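Local atomic coordinates of myosin light chain (Saccharomyces cerevisiae, PDB entry 1M45), a protein that serves as a calmodulin-like light chain that binds the IQ motifs of myosins and of IQG1, and takes part in assembly of the cytokinetic actomyosin ring. Residues G19-K23 and A55-L60; Y35-L41 and E73-T78; F85-Q90 and Y138-I142; L105-L109 and V121-L125. All coordinates share one frame; numbering follows the deposited sequence. Where two conformers were deposited one is given.

Contact 1 (G19-K23 and A55-L60)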
loop_
_atom_site.group_PDB
_atom_site.type_symbol
_atom_site.label_atom_id
_atom_site.label_comp_id
_atom_site.label_asym_id
_atom_site.label_seq_id
_atom_site.Cartn_x
_atom_site.Cartn_y
_atom_site.Cartn_z
ATOM N N GLY A 19 -14.057 8.092 19.605
ATOM C CA GLY A 19 -12.799 8.745 19.950
ATOM C C GLY A 19 -11.666 7.719 19.884
ATOM O O GLY A 19 -10.546 7.928 20.400
ATOM N N ALA A 20 -11.949 6.608 19.210
ATOM C CA ALA A 20 -10.995 5.525 19.068
ATOM C C ALA A 20 -11.350 4.701 17.839
ATOM O O ALA A 20 -12.498 4.709 17.388
ATOM C CB ALA A 20 -11.070 4.622 20.326
ATOM N N ILE A 21 -10.380 3.958 17.321
ATOM C CA ILE A 21 -10.627 3.073 16.189
ATOM C C ILE A 21 -10.236 1.644 16.516
ATOM O O ILE A 21 -9.408 1.392 17.405
ATOM C CB ILE A 21 -9.856 3.547 14.919
ATOM C CG1 ILE A 21 -8.332 3.555 15.138
ATOM C CG2 ILE A 21 -10.261 4.959 14.483
ATOM C CD1 ILE A 21 -7.526 3.717 13.872
ATOM N N ALA A 22 -10.783 0.728 15.735
ATOM C CA ALA A 22 -10.506 -0.686 15.916
ATOM C C ALA A 22 -9.004 -0.935 15.865
ATOM O O ALA A 22 -8.328 -0.395 15.005
ATOM C CB ALA A 22 -11.211 -1.488 14.845
ATOM N N LYS A 23 -8.488 -1.754 16.782
ATOM C CA LYS A 23 -7.070 -2.094 16.778
ATOM C C LYS A 23 -6.669 -2.761 15.453
ATOM O O LYS A 23 -5.559 -2.543 14.922
ATOM C CB LYS A 23 -6.774 -3.011 17.974
ATOM C CG LYS A 23 -5.368 -3.010 18.383
ATOM C CD LYS A 23 -5.207 -3.545 19.811
ATOM C CE LYS A 23 -5.936 -4.864 19.996
ATOM N NZ LYS A 23 -5.753 -5.395 21.401
ATOM N N ALA A 55 -7.826 -3.296 25.657
ATOM C CA ALA A 55 -8.898 -2.742 24.817
ATOM C C ALA A 55 -8.823 -3.199 23.358
ATOM O O ALA A 55 -7.749 -3.530 22.849
ATOM C CB ALA A 55 -8.893 -1.204 24.878
ATOM N N SER A 56 -9.982 -3.216 22.707
ATOM C CA SER A 56 -10.114 -3.580 21.294
ATOM C C SER A 56 -9.903 -2.377 20.360
ATOM O O SER A 56 -10.068 -2.497 19.123
ATOM C CB SER A 56 -11.508 -4.147 21.052
ATOM O OG SER A 56 -11.721 -5.342 21.778
ATOM N N SER A 57 -9.558 -1.223 20.932
ATOM C CA SER A 57 -9.438 -0.005 20.149
ATOM C C SER A 57 -8.269 0.832 20.598
ATOM O O SER A 57 -7.722 0.605 21.671
ATOM C CB SER A 57 -10.726 0.810 20.217
ATOM O OG SER A 57 -11.021 1.120 21.569
ATOM N N LEU A 58 -7.883 1.793 19.759
ATOM C CA LEU A 58 -6.780 2.698 20.035
ATOM C C LEU A 58 -7.239 4.135 19.827
ATOM O O LEU A 58 -7.944 4.431 18.857
ATOM C CB LEU A 58 -5.584 2.416 19.085
ATOM C CG LEU A 58 -4.963 1.024 19.081
ATOM C CD1 LEU A 58 -4.001 0.853 17.904
ATOM C CD2 LEU A 58 -4.278 0.767 20.432
ATOM N N THR A 59 -6.841 5.028 20.731
ATOM C CA THR A 59 -7.114 6.454 20.573
ATOM C C THR A 59 -6.108 7.074 19.613
ATOM O O THR A 59 -5.053 6.475 19.328
ATOM C CB THR A 59 -7.050 7.230 21.920
ATOM O OG1 THR A 59 -5.708 7.233 22.419
ATOM C CG2 THR A 59 -7.909 6.597 22.981
ATOM N N LEU A 60 -6.415 8.276 19.119
ATOM C CA LEU A 60 -5.505 8.958 18.216
ATOM C C LEU A 60 -4.199 9.231 18.932
ATOM O O LEU A 60 -3.112 9.099 18.362
ATOM C CB LEU A 60 -6.119 10.257 17.683
ATOM C CG LEU A 60 -5.285 11.054 16.695
ATOM C CD1 LEU A 60 -4.823 10.182 15.521
ATOM C CD2 LEU A 60 -6.116 12.215 16.223
HETATM O O HOH W 1 -8.792 9.780 19.699
#

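Contact 2 (Y35-L41 and E73-T78)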
loop_
_atom_site.group_PDB
_atom_site.type_symbol
_atom_site.label_atom_id
_atom_site.label_comp_id
_atom_site.label_asym_id
_atom_site.label_seq_id
_atom_site.Cartn_x
_atom_site.Cartn_y
_atom_site.Cartn_z
ATOM N N TYR A 35 2.156 5.784 5.193
ATOM C CA TYR A 35 3.125 4.687 5.343
ATOM C C TYR A 35 2.727 3.455 4.516
ATOM O O TYR A 35 1.597 3.355 4.007
ATOM C CB TYR A 35 3.290 4.332 6.824
ATOM C CG TYR A 35 3.731 5.495 7.661
ATOM C CD1 TYR A 35 2.899 6.012 8.654
ATOM C CD2 TYR A 35 5.005 6.038 7.504
ATOM C CE1 TYR A 35 3.337 7.051 9.475
ATOM C CE2 TYR A 35 5.437 7.081 8.307
ATOM C CZ TYR A 35 4.597 7.575 9.275
ATOM O OH TYR A 35 5.047 8.599 10.046
ATOM N N ASN A 36 3.652 2.507 4.364
ATOM C CA ASN A 36 3.384 1.298 3.600
ATOM C C ASN A 36 3.878 0.086 4.347
ATOM O O ASN A 36 4.689 -0.674 3.802
ATOM C CB ASN A 36 4.022 1.379 2.207
ATOM C CG ASN A 36 3.596 2.629 1.469
ATOM O OD1 ASN A 36 2.452 2.734 1.026
ATOM N ND2 ASN A 36 4.528 3.558 1.286
ATOM N N PRO A 37 3.372 -0.128 5.553
ATOM C CA PRO A 37 3.854 -1.249 6.377
ATOM C C PRO A 37 3.420 -2.621 5.892
ATOM O O PRO A 37 2.370 -2.763 5.249
ATOM C CB PRO A 37 3.241 -0.938 7.744
ATOM C CG PRO A 37 1.913 -0.328 7.389
ATOM C CD PRO A 37 2.310 0.630 6.248
ATOM N N THR A 38 4.251 -3.632 6.163
ATOM C CA THR A 38 3.820 -5.006 5.975
ATOM C C THR A 38 2.916 -5.297 7.164
ATOM O O THR A 38 3.012 -4.632 8.222
ATOM C CB THR A 38 4.989 -6.009 6.042
ATOM O OG1 THR A 38 5.651 -5.835 7.305
ATOM C CG2 THR A 38 6.020 -5.710 4.960
ATOM N N ASN A 39 2.045 -6.297 7.016
ATOM C CA ASN A 39 1.192 -6.713 8.132
ATOM C C ASN A 39 2.058 -7.078 9.353
ATOM O O ASN A 39 1.718 -6.777 10.502
ATOM C CB ASN A 39 0.288 -7.891 7.722
ATOM C CG ASN A 39 -0.734 -7.523 6.602
ATOM O OD1 ASN A 39 -0.937 -6.350 6.271
ATOM N ND2 ASN A 39 -1.375 -8.543 6.026
ATOM N N GLN A 40 3.217 -7.702 9.101
ATOM C CA GLN A 40 4.121 -8.041 10.195
ATOM C C GLN A 40 4.583 -6.857 11.036
ATOM O O GLN A 40 4.585 -6.917 12.278
ATOM C CB GLN A 40 5.317 -8.879 9.691
ATOM C CG GLN A 40 6.234 -9.364 10.785
ATOM C CD GLN A 40 5.523 -10.279 11.750
ATOM O OE1 GLN A 40 4.888 -11.256 11.342
ATOM N NE2 GLN A 40 5.616 -9.965 13.033
ATOM N N LEU A 41 4.966 -5.767 10.374
ATOM C CA LEU A 41 5.391 -4.580 11.084
ATOM C C LEU A 41 4.273 -4.033 11.973
ATOM O O LEU A 41 4.519 -3.605 13.087
ATOM C CB LEU A 41 5.889 -3.486 10.115
ATOM C CG LEU A 41 6.230 -2.145 10.782
ATOM C CD1 LEU A 41 7.282 -2.321 11.855
ATOM C CD2 LEU A 41 6.744 -1.151 9.731
ATOM N N GLU A 73 11.217 3.178 11.517
ATOM C CA GLU A 73 10.770 1.956 10.841
ATOM C C GLU A 73 9.624 2.238 9.891
ATOM O O GLU A 73 9.526 1.621 8.814
ATOM C CB GLU A 73 10.352 0.907 11.859
ATOM C CG GLU A 73 11.509 0.462 12.760
ATOM C CD GLU A 73 11.738 1.339 13.991
ATOM O OE1 GLU A 73 11.358 2.530 14.046
ATOM O OE2 GLU A 73 12.363 0.822 14.937
ATOM N N LEU A 74 8.769 3.178 10.276
ATOM C CA LEU A 74 7.614 3.524 9.420
ATOM C C LEU A 74 8.085 4.371 8.257
ATOM O O LEU A 74 7.688 4.139 7.120
ATOM C CB LEU A 74 6.505 4.248 10.226
ATOM C CG LEU A 74 5.794 3.308 11.210
ATOM C CD1 LEU A 74 4.987 4.143 12.208
ATOM C CD2 LEU A 74 4.839 2.439 10.393
ATOM N N ASP A 75 8.971 5.318 8.542
ATOM C CA ASP A 75 9.524 6.135 7.487
ATOM C C ASP A 75 10.263 5.289 6.440
ATOM O O ASP A 75 10.221 5.620 5.271
ATOM C CB ASP A 75 10.459 7.180 8.079
ATOM C CG ASP A 75 11.084 8.012 7.046
ATOM O OD1 ASP A 75 10.337 8.652 6.277
ATOM O OD2 ASP A 75 12.322 8.071 6.924
ATOM N N ALA A 76 10.923 4.213 6.875
ATOM C CA ALA A 76 11.621 3.273 5.978
ATOM C C ALA A 76 10.688 2.597 4.977
ATOM O O ALA A 76 11.157 2.122 3.938
ATOM C CB ALA A 76 12.365 2.217 6.787
ATOM N N THR A 77 9.376 2.578 5.257
ATOM C CA THR A 77 8.420 1.974 4.313
ATOM C C THR A 77 7.996 2.945 3.209
ATOM O O THR A 77 7.222 2.553 2.341
ATOM C CB THR A 77 7.147 1.429 5.016
ATOM O OG1 THR A 77 6.340 2.524 5.432
ATOM C CG2 THR A 77 7.508 0.603 6.300
ATOM N N THR A 78 8.524 4.172 3.218
ATOM C CA THR A 78 8.144 5.168 2.201
ATOM C C THR A 78 9.286 5.526 1.270
ATOM O O THR A 78 9.221 6.521 0.565
ATOM C CB THR A 78 7.605 6.456 2.828
ATOM O OG1 THR A 78 8.666 7.163 3.485
ATOM C CG2 THR A 78 6.512 6.140 3.888
#

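Contact 3 (F85-Q90 and Y138-I142)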
loop_
_atom_site.group_PDB
_atom_site.type_symbol
_atom_site.label_atom_id
_atom_site.label_comp_id
_atom_site.label_asym_id
_atom_site.label_seq_id
_atom_site.Cartn_x
_atom_site.Cartn_y
_atom_site.Cartn_z
ATOM N N PHE A 85 11.542 -1.755 -8.960
ATOM C CA PHE A 85 10.513 -2.659 -9.537
ATOM C C PHE A 85 10.574 -2.899 -11.033
ATOM O O PHE A 85 9.848 -3.756 -11.549
ATOM C CB PHE A 85 9.138 -2.113 -9.187
ATOM C CG PHE A 85 8.971 -1.859 -7.733
ATOM C CD1 PHE A 85 8.745 -0.567 -7.268
ATOM C CD2 PHE A 85 9.116 -2.896 -6.805
ATOM C CE1 PHE A 85 8.626 -0.314 -5.896
ATOM C CE2 PHE A 85 9.030 -2.623 -5.447
ATOM C CZ PHE A 85 8.758 -1.319 -5.007
ATOM N N VAL A 86 11.418 -2.129 -11.731
ATOM C CA VAL A 86 11.537 -2.264 -13.175
ATOM C C VAL A 86 11.969 -3.646 -13.627
ATOM O O VAL A 86 11.359 -4.210 -14.527
ATOM C CB VAL A 86 12.492 -1.179 -13.755
ATOM C CG1 VAL A 86 12.794 -1.403 -15.242
ATOM C CG2 VAL A 86 11.883 0.175 -13.549
ATOM N N LYS A 87 13.008 -4.197 -13.002
ATOM C CA LYS A 87 13.464 -5.542 -13.349
ATOM C C LYS A 87 12.371 -6.599 -13.197
ATOM O O LYS A 87 12.252 -7.509 -14.028
ATOM C CB LYS A 87 14.693 -5.913 -12.517
ATOM C CG LYS A 87 15.956 -5.252 -13.038
ATOM C CD LYS A 87 17.190 -5.726 -12.288
ATOM C CE LYS A 87 18.457 -5.134 -12.893
ATOM N NZ LYS A 87 18.519 -3.635 -12.799
ATOM N N ALA A 88 11.558 -6.468 -12.143
ATOM C CA ALA A 88 10.432 -7.393 -11.935
ATOM C C ALA A 88 9.414 -7.340 -13.085
ATOM O O ALA A 88 8.884 -8.388 -13.516
ATOM C CB ALA A 88 9.728 -7.150 -10.569
ATOM N N PHE A 89 9.120 -6.128 -13.563
ATOM C CA PHE A 89 8.204 -5.971 -14.690
ATOM C C PHE A 89 8.892 -6.454 -15.987
ATOM O O PHE A 89 8.229 -6.953 -16.885
ATOM C CB PHE A 89 7.750 -4.519 -14.846
ATOM C CG PHE A 89 6.631 -4.145 -13.929
ATOM C CD1 PHE A 89 6.880 -3.594 -12.680
ATOM C CD2 PHE A 89 5.320 -4.443 -14.287
ATOM C CE1 PHE A 89 5.830 -3.262 -11.837
ATOM C CE2 PHE A 89 4.259 -4.126 -13.447
ATOM C CZ PHE A 89 4.523 -3.532 -12.211
ATOM N N GLN A 90 10.203 -6.263 -16.079
ATOM C CA GLN A 90 10.899 -6.647 -17.303
ATOM C C GLN A 90 10.776 -8.146 -17.516
ATOM O O GLN A 90 10.827 -8.621 -18.636
ATOM C CB GLN A 90 12.342 -6.167 -17.317
ATOM C CG GLN A 90 12.408 -4.673 -17.573
ATOM C CD GLN A 90 13.826 -4.109 -17.571
ATOM O OE1 GLN A 90 14.031 -2.943 -17.927
ATOM N NE2 GLN A 90 14.801 -4.924 -17.175
ATOM N N TYR A 138 4.335 0.359 -17.462
ATOM C CA TYR A 138 4.601 0.016 -16.059
ATOM C C TYR A 138 5.413 1.044 -15.307
ATOM O O TYR A 138 5.210 1.213 -14.117
ATOM C CB TYR A 138 5.179 -1.362 -15.878
ATOM C CG TYR A 138 6.369 -1.762 -16.711
ATOM C CD1 TYR A 138 7.657 -1.355 -16.360
ATOM C CD2 TYR A 138 6.222 -2.668 -17.765
ATOM C CE1 TYR A 138 8.768 -1.796 -17.076
ATOM C CE2 TYR A 138 7.323 -3.106 -18.487
ATOM C CZ TYR A 138 8.590 -2.670 -18.138
ATOM O OH TYR A 138 9.664 -3.109 -18.870
ATOM N N LYS A 139 6.295 1.758 -15.997
ATOM C CA LYS A 139 6.988 2.846 -15.292
ATOM C C LYS A 139 6.014 3.921 -14.813
ATOM O O LYS A 139 6.189 4.458 -13.706
ATOM C CB LYS A 139 8.058 3.488 -16.174
ATOM C CG LYS A 139 9.333 2.674 -16.248
ATOM C CD LYS A 139 10.397 3.447 -17.022
ATOM C CE LYS A 139 11.699 2.726 -17.007
ATOM N NZ LYS A 139 12.230 2.579 -15.642
ATOM N N LYS A 140 5.036 4.257 -15.649
ATOM C CA LYS A 140 4.029 5.232 -15.258
ATOM C C LYS A 140 3.172 4.684 -14.123
ATOM O O LYS A 140 2.831 5.405 -13.173
ATOM C CB LYS A 140 3.174 5.642 -16.461
ATOM C CG LYS A 140 2.085 6.613 -16.090
ATOM C CD LYS A 140 1.222 7.003 -17.308
ATOM C CE LYS A 140 0.386 8.258 -16.998
ATOM N NZ LYS A 140 -0.562 8.081 -15.841
ATOM N N PHE A 141 2.848 3.400 -14.209
ATOM C CA PHE A 141 2.084 2.747 -13.173
ATOM C C PHE A 141 2.841 2.809 -11.853
ATOM O O PHE A 141 2.269 3.200 -10.833
ATOM C CB PHE A 141 1.790 1.299 -13.585
ATOM C CG PHE A 141 1.296 0.438 -12.458
ATOM C CD1 PHE A 141 -0.019 0.552 -12.013
ATOM C CD2 PHE A 141 2.143 -0.502 -11.866
ATOM C CE1 PHE A 141 -0.480 -0.269 -10.946
ATOM C CE2 PHE A 141 1.711 -1.309 -10.804
ATOM C CZ PHE A 141 0.393 -1.192 -10.345
ATOM N N ILE A 142 4.121 2.415 -11.869
ATOM C CA ILE A 142 4.934 2.442 -10.651
ATOM C C ILE A 142 4.978 3.852 -10.073
ATOM O O ILE A 142 4.865 4.043 -8.843
ATOM C CB ILE A 142 6.331 1.928 -10.920
ATOM C CG1 ILE A 142 6.262 0.428 -11.257
ATOM C CG2 ILE A 142 7.210 2.106 -9.684
ATOM C CD1 ILE A 142 7.554 -0.075 -11.981
HETATM O O HOH W 2 11.738 -1.492 -19.387
#

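Contact 4 (L105-L109 and V121-L125)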
loop_
_atom_site.group_PDB
_atom_site.type_symbol
_atom_site.label_atom_id
_atom_site.label_comp_id
_atom_site.label_asym_id
_atom_site.label_seq_id
_atom_site.Cartn_x
_atom_site.Cartn_y
_atom_site.Cartn_z
ATOM N N LEU A 105 -0.269 -8.308 -15.301
ATOM C CA LEU A 105 -0.127 -7.526 -14.073
ATOM C C LEU A 105 -0.938 -8.185 -12.982
ATOM O O LEU A 105 -0.487 -8.321 -11.819
ATOM C CB LEU A 105 -0.521 -6.067 -14.292
ATOM C CG LEU A 105 -0.504 -5.183 -13.031
ATOM C CD1 LEU A 105 0.877 -5.242 -12.379
ATOM C CD2 LEU A 105 -0.819 -3.701 -13.442
ATOM N N ARG A 106 -2.158 -8.592 -13.336
ATOM C CA ARG A 106 -2.969 -9.311 -12.343
ATOM C C ARG A 106 -2.277 -10.583 -11.879
ATOM O O ARG A 106 -2.303 -10.922 -10.668
ATOM C CB ARG A 106 -4.361 -9.604 -12.887
ATOM C CG ARG A 106 -5.269 -10.254 -11.872
ATOM C CD ARG A 106 -6.714 -10.318 -12.354
ATOM N NE ARG A 106 -7.260 -8.955 -12.411
ATOM C CZ ARG A 106 -7.997 -8.398 -11.463
ATOM N NH1 ARG A 106 -8.301 -9.054 -10.348
ATOM N NH2 ARG A 106 -8.403 -7.139 -11.606
ATOM N N TYR A 107 -1.695 -11.322 -12.835
ATOM C CA TYR A 107 -0.935 -12.510 -12.521
ATOM C C TYR A 107 0.185 -12.238 -11.524
ATOM O O TYR A 107 0.320 -12.947 -10.520
ATOM C CB TYR A 107 -0.382 -13.117 -13.796
ATOM C CG TYR A 107 0.564 -14.297 -13.581
ATOM C CD1 TYR A 107 0.082 -15.598 -13.541
ATOM C CD2 TYR A 107 1.931 -14.097 -13.474
ATOM C CE1 TYR A 107 0.970 -16.687 -13.370
ATOM C CE2 TYR A 107 2.817 -15.165 -13.294
ATOM C CZ TYR A 107 2.322 -16.428 -13.254
ATOM O OH TYR A 107 3.184 -17.458 -13.104
ATOM N N MET A 108 0.971 -11.200 -11.799
ATOM C CA MET A 108 2.067 -10.817 -10.920
ATOM C C MET A 108 1.578 -10.539 -9.506
ATOM O O MET A 108 2.158 -11.020 -8.540
ATOM C CB MET A 108 2.780 -9.562 -11.438
ATOM C CG MET A 108 3.523 -9.713 -12.778
ATOM S SD MET A 108 4.127 -8.080 -13.323
ATOM C CE MET A 108 5.448 -7.796 -12.163
ATOM N N LEU A 109 0.520 -9.743 -9.394
ATOM C CA LEU A 109 0.041 -9.295 -8.111
ATOM C C LEU A 109 -0.769 -10.290 -7.289
ATOM O O LEU A 109 -0.711 -10.239 -6.079
ATOM C CB LEU A 109 -0.761 -7.999 -8.267
ATOM C CG LEU A 109 0.086 -6.887 -8.903
ATOM C CD1 LEU A 109 -0.777 -5.667 -8.992
ATOM C CD2 LEU A 109 1.324 -6.561 -8.036
ATOM N N VAL A 121 -6.784 -6.025 -6.541
ATOM C CA VAL A 121 -6.306 -5.654 -7.849
ATOM C C VAL A 121 -7.377 -4.869 -8.631
ATOM O O VAL A 121 -7.038 -3.915 -9.326
ATOM C CB VAL A 121 -5.747 -6.861 -8.618
ATOM C CG1 VAL A 121 -5.285 -6.422 -10.022
ATOM C CG2 VAL A 121 -4.561 -7.445 -7.835
ATOM N N ASP A 122 -8.646 -5.260 -8.490
ATOM C CA ASP A 122 -9.717 -4.447 -9.108
ATOM C C ASP A 122 -9.648 -3.011 -8.590
ATOM O O ASP A 122 -9.701 -2.057 -9.365
ATOM C CB ASP A 122 -11.128 -4.970 -8.799
ATOM C CG ASP A 122 -11.424 -6.341 -9.379
ATOM O OD1 ASP A 122 -10.759 -6.760 -10.333
ATOM O OD2 ASP A 122 -12.335 -7.065 -8.893
ATOM N N GLU A 123 -9.521 -2.858 -7.263
ATOM C CA GLU A 123 -9.481 -1.520 -6.691
ATOM C C GLU A 123 -8.262 -0.739 -7.182
ATOM O O GLU A 123 -8.372 0.437 -7.554
ATOM C CB GLU A 123 -9.540 -1.545 -5.147
ATOM C CG GLU A 123 -9.983 -0.193 -4.535
ATOM C CD GLU A 123 -10.321 -0.303 -3.051
ATOM O OE1 GLU A 123 -10.261 -1.442 -2.521
ATOM O OE2 GLU A 123 -10.656 0.712 -2.404
ATOM N N LEU A 124 -7.116 -1.391 -7.206
ATOM C CA LEU A 124 -5.903 -0.768 -7.692
ATOM C C LEU A 124 -6.032 -0.239 -9.125
ATOM O O LEU A 124 -5.576 0.875 -9.420
ATOM C CB LEU A 124 -4.756 -1.785 -7.721
ATOM C CG LEU A 124 -3.477 -1.420 -8.468
ATOM C CD1 LEU A 124 -2.727 -0.284 -7.753
ATOM C CD2 LEU A 124 -2.596 -2.655 -8.537
ATOM N N LEU A 125 -6.624 -1.055 -9.996
ATOM C CA LEU A 125 -6.662 -0.728 -11.437
ATOM C C LEU A 125 -7.749 0.232 -11.859
ATOM O O LEU A 125 -7.766 0.694 -13.016
ATOM C CB LEU A 125 -6.769 -2.001 -12.264
ATOM C CG LEU A 125 -5.582 -2.939 -12.130
ATOM C CD1 LEU A 125 -5.806 -4.204 -12.953
ATOM C CD2 LEU A 125 -4.254 -2.224 -12.554
#

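Contact 1 (G19-K23 and A55-L60)
Ile21 and Leu58 grip each other through both of their backbone polar groups: Ile21 N donates to Leu58 O at 2.9 Å, and Leu58 N returns a bond to Ile21 O at 2.8 Å. A third backbone bond, Lys23 N to Ser56 O, is added just past the strand. The lysine side chain then doubles back. With CG anti to its own backbone N (chi1 -158°) and a bend at chi3, it lays CG against CG of Leu58 at 4.1 Å and brings NZ to Ala55 O at 3.1 Å. Two short antiparallel strands, 20-22 and 57-59, are joined this way; such a small sheet is how the two loops of a paired EF-hand lobe are coupled, here in the N-terminal lobe. Its Ile21 and Leu58 side chains both point to the buried face, where they pack on Ile63 of helix 60-69, while Phe10, Phe13 and Tyr29 close further round Ile21 and Leu26 touches Leu58. At the other end a water bridges the two segments, giving a hydrogen to Gly19 O at 2.6 Å and accepting one from Leu60 N. Gly19 N is in turn held by OD2 of Asp14, a residue inferred to belong to a calcium site.

Contact 2 (Y35-L41 and E73-T78)
Thr77 turns its OG1 between its backbone N and carbonyl carbon (chi1 73°), which aims the hydroxyl at Asn36 N and sends the methyl CG2 toward Leu41. Asn36 carries CG beside its own backbone N (chi1 -54°), and this swings the amide over to Thr77 O. Two bonds result: Asn36 N donates to Thr77 OG1 at 2.9 Å, nearly straight at 168°, and Asn36 ND2 donates to Thr77 O at 3.1 Å, with the oxygen close to the amide plane but the nitrogen standing above the plane of the carbonyl. The threonine hydroxyl is used twice, since it also gives its proton to Leu74 O at 2.7 Å. The other end of the Asn36 amide, OD1, accepts from a basic side chain of the bound IQ peptide. The contact thus fastens the loop that leads into helix 39-47 to the C-terminal end of helix 71-75, within the N-terminal EF-hand lobe. A valine in place of Thr77 would probably leave Asn36 N without its acceptor and remove the tie to Leu74 O, letting the loop slip from the helix end. Beside these polar bonds, Leu74 CB sits over one face of the Tyr35 ring, offset toward its rim, 3.7 Å from the centroid in a CH-pi contact. The ring is held at its far end by Tyr35 OH, bonded to Arg4 N. Leu41 CD2 meets Thr77 CG2 tip to tip at 3.9 Å and also touches Leu74 CD2.

Contact 3 (F85-Q90 and Y138-I142)
Phe89 and Tyr138 lock the first helix of the C-terminal EF-hand pair, 83-90, against its last, 138-146, each laying its CB on the other's ring. Phe89 CB sits over the centre of the Tyr138 ring, 3.5 Å from the centroid, and Tyr138 CB comes over one face of Phe89, nearer the rim. The rings themselves are almost parallel, planes 14° apart, yet slid so far past each other that they barely overlap. Tyr138 reaches this position with CG between its backbone N and carbonyl carbon (chi1 50°). Beside the pair, Ile142 pushes CD1 into the notch between Phe85 and Phe89, 3.6 Å from Phe89 CE1 and 3.8 Å from Phe85 CB, while its CG2 meets the edge of the Phe85 ring. Phe141 CE2 fits against Phe89 CZ, the two side chains crossing at about a right angle. The Phe85 ring also meets an aromatic side chain of the bound peptide. An alanine at Tyr138 would probably open a gap over Phe89 CB and leave Asp93, a predicted calcium-site residue bonded to the tyrosine hydroxyl, without that mate. A water donates both to Tyr138 OH, at 2.7 Å, and to Gln90 OE1.

Contact 4 (L105-L109 and V121-L125)
Arg106 and Asp122 form a charged link between helices 102-111 and 118-125: NH2 of Arg106 donates to OD1 of Asp122 at 2.7 Å in a salt bridge. The bond is bent, 137° at the hydrogen; the guanidinium and carboxylate planes stand 46° apart, and the bond runs from one nitrogen to one oxygen. Arg106 keeps a second anionic partner, NH1 bridging to Asp118, so the guanidinium is clasped by two acidic residues of helix 118-125; both would be expected to stabilise its positive charge. An aliphatic contact covers one face of the same group. Val121 CG1 lies over the centre of that guanidinium face, 3.6 Å from NH2 of Arg106. That fit depends on the arginine chain, which starts out with CG anti to the backbone N (chi1 -176°) and then bends at chi3 to bring its end across Val121.

The remaining contacts are leucine and valine packing. Leu109 puts CB against Val121 CG2 at 3.9 Å and CD1 against Leu124 CD2 at 3.5 Å, the leucine pair crossing at about a right angle. Leu105 and Leu125 slide past each other in opposite senses and touch through their CD2 atoms, 3.8 Å apart. Leu109 and Leu124 also pack on the bound peptide, as suits two helices that line the IQ-binding groove of a calmodulin-like EF-hand lobe.

From the N terminus, contact 1 closes a loop between strand 20-22 and strand 57-59. Contact 2 opens inside that loop at 35-41 and closes beyond it at 73-78, so the two cross and together tie up the N-terminal lobe, though their nearest atoms stay about 10 Å apart. Both are complete before the chain enters the C-terminal lobe. There, contact 3 opens at 85-90 and closes at 138-142, with contact 4 nested inside its loop. These two touch: Phe89 CE2 packs on Leu105 CD1 at 3.7 Å, and Phe141 CZ on Leu124 CD2 at 3.8 Å, uniting four helices. Contacts 1 and 3 lie about 37 Å apart, centre to centre.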